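Local coordinates for protein 2-polyprenyl-6-methoxyphenol hydroxylase-like FAD-dependent oxidoreductase (Streptomyces sp. NRRL 11266, PDB 6UI5) that binds FAD and is probably a flavin-dependent oxidoreductase with a Rossmann-type FAD-binding domain, at residues L80-E83 / K84-G87. Numbering follows the deposited sequence.
Sequences LAFE and KVQG
The backbone amide and the CG of K84 both meet A81, three residues earlier in the chain. The amide N of K84 donates a hydrogen bond to A81 O at 3.3 Å. K84 CG, anti to its own carbonyl carbon (chi1 -54°), packs against A81 CB at 3.8 Å and also lies near A81 O. Beyond CG the lysine bends at chi2 and chi3 and leads away from A81, and its NZ forms a long, weak ion pair with D369.

V85 repeats the pattern one residue on. Its N donates to F82 O over 3.0 Å. Two successive i to i+3 bonds of this kind mark a single turn of 3-10 helix. The turn follows strand 78-80 on the surface of the FAD-binding domain. An inverse gamma turn centred on A81 leads into it.

The turn also sets V85 against F82. V85 CG2 meets F82 CD1 at 3.8 Å, and it lies 3.4 Å from F82 O, beside the carbonyl that accepts the V85 amide. V85 CB stands above one face of the ring, displaced toward its rim. With chi1 at -177°, the F82 ring swings to the side of its own carbonyl carbon, where V85 can reach it. Both side chains rest on A376 of helix 369-379 and on L382, and V85 is buried. The carboxylate of E83 turns elsewhere, to a salt bridge between OE1 and R79.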
ATOM      1  N   LEU A  80       3.466  -9.930  -9.435  1.00 61.39           N
ATOM      2  CA  LEU A  80       2.720 -10.462  -8.298  1.00 58.14           C
ATOM      3  C   LEU A  80       2.943 -11.967  -8.183  1.00 60.74           C
ATOM      4  O   LEU A  80       2.765 -12.702  -9.162  1.00 57.80           O
ATOM      5  CB  LEU A  80       1.225 -10.174  -8.421  1.00 49.39           C
ATOM      6  CG  LEU A  80       0.801  -8.718  -8.384  1.00 52.36           C
ATOM      7  CD1 LEU A  80      -0.675  -8.624  -8.718  1.00 59.19           C
ATOM      8  CD2 LEU A  80       1.057  -8.183  -7.012  1.00 49.88           C
ATOM      9  N   ALA A  81       3.328 -12.418  -6.980  1.00 58.16           N
ATOM     10  CA  ALA A  81       3.551 -13.839  -6.687  1.00 63.39           C
ATOM     11  C   ALA A  81       2.227 -14.604  -6.788  1.00 61.22           C
ATOM     12  O   ALA A  81       1.575 -14.936  -5.795  1.00 53.45           O
ATOM     13  CB  ALA A  81       4.183 -14.011  -5.306  1.00 54.09           C
ATOM     14  N   PHE A  82       1.820 -14.886  -8.023  1.00 66.45           N
ATOM     15  CA  PHE A  82       0.544 -15.560  -8.222  1.00 64.60           C
ATOM     16  C   PHE A  82       0.594 -17.018  -7.780  1.00 65.80           C
ATOM     17  O   PHE A  82      -0.455 -17.592  -7.470  1.00 62.74           O
ATOM     18  CB  PHE A  82       0.121 -15.446  -9.692  1.00 54.44           C
ATOM     19  CG  PHE A  82      -1.239 -16.051  -9.997  1.00 48.52           C
ATOM     20  CD1 PHE A  82      -2.411 -15.413  -9.604  1.00 53.49           C
ATOM     21  CD2 PHE A  82      -1.342 -17.254 -10.686  1.00 43.74           C
ATOM     22  CE1 PHE A  82      -3.666 -15.975  -9.898  1.00 51.29           C
ATOM     23  CE2 PHE A  82      -2.593 -17.813 -10.986  1.00 44.72           C
ATOM     24  CZ  PHE A  82      -3.747 -17.175 -10.592  1.00 47.75           C
ATOM     25  N   GLU A  83       1.786 -17.621  -7.734  1.00 70.84           N
ATOM     26  CA  GLU A  83       1.961 -18.991  -7.255  1.00 77.82           C
ATOM     27  C   GLU A  83       1.533 -19.175  -5.799  1.00 76.22           C
ATOM     28  O   GLU A  83       1.399 -20.318  -5.349  1.00 77.60           O
ATOM     29  CB  GLU A  83       3.429 -19.413  -7.422  1.00 85.58           C
ATOM     30  CG  GLU A  83       4.435 -18.581  -6.611  1.00 96.23           C
ATOM     31  CD  GLU A  83       4.968 -17.364  -7.366  1.00107.03           C
ATOM     32  OE1 GLU A  83       4.522 -17.111  -8.513  1.00113.40           O
ATOM     33  OE2 GLU A  83       5.836 -16.654  -6.808  1.00106.39           O
ATOM     34  N   LYS A  84       1.330 -18.091  -5.054  1.00 69.07           N
ATOM     35  CA  LYS A  84       0.874 -18.156  -3.672  1.00 69.56           C
ATOM     36  C   LYS A  84      -0.647 -18.203  -3.558  1.00 67.69           C
ATOM     37  O   LYS A  84      -1.174 -18.363  -2.457  1.00 64.53           O
ATOM     38  CB  LYS A  84       1.432 -16.960  -2.877  1.00 65.87           C
ATOM     39  CG  LYS A  84       2.960 -16.796  -2.953  1.00 72.56           C
ATOM     40  CD  LYS A  84       3.669 -17.136  -1.640  1.00 81.24           C
ATOM     41  CE  LYS A  84       3.694 -18.644  -1.343  1.00 89.86           C
ATOM     42  NZ  LYS A  84       4.152 -18.944   0.061  1.00 94.97           N
ATOM     43  N   VAL A  85      -1.365 -18.080  -4.659  1.00 72.76           N
ATOM     44  CA  VAL A  85      -2.823 -18.135  -4.628  1.00 76.54           C
ATOM     45  C   VAL A  85      -3.253 -19.592  -4.493  1.00 74.24           C
ATOM     46  O   VAL A  85      -2.629 -20.495  -5.058  1.00 78.30           O
ATOM     47  CB  VAL A  85      -3.412 -17.461  -5.888  1.00 70.28           C
ATOM     48  CG1 VAL A  85      -4.932 -17.603  -5.952  1.00 62.12           C
ATOM     49  CG2 VAL A  85      -3.025 -15.992  -5.913  1.00 66.68           C
ATOM     50  N   GLN A  86      -4.317 -19.823  -3.732  1.00 76.33           N
ATOM     51  CA  GLN A  86      -4.738 -21.177  -3.394  1.00 76.12           C
ATOM     52  C   GLN A  86      -5.058 -22.005  -4.638  1.00 74.93           C
ATOM     53  O   GLN A  86      -5.603 -21.501  -5.621  1.00 70.78           O
ATOM     54  CB  GLN A  86      -5.959 -21.105  -2.466  1.00 77.07           C
ATOM     55  CG  GLN A  86      -6.798 -22.363  -2.376  1.00 90.07           C
ATOM     56  CD  GLN A  86      -6.438 -23.224  -1.178  1.00107.91           C
ATOM     57  OE1 GLN A  86      -5.371 -23.068  -0.568  1.00116.55           O
ATOM     58  NE2 GLN A  86      -7.335 -24.137  -0.829  1.00108.34           N
ATOM     59  N   GLY A  87      -4.706 -23.291  -4.583  1.00 82.06           N
ATOM     60  CA  GLY A  87      -5.192 -24.291  -5.512  1.00 81.92           C
ATOM     61  C   GLY A  87      -4.558 -24.160  -6.872  1.00 76.79           C
ATOM     62  O   GLY A  87      -3.757 -23.258  -7.105  1.00 85.93           O
TER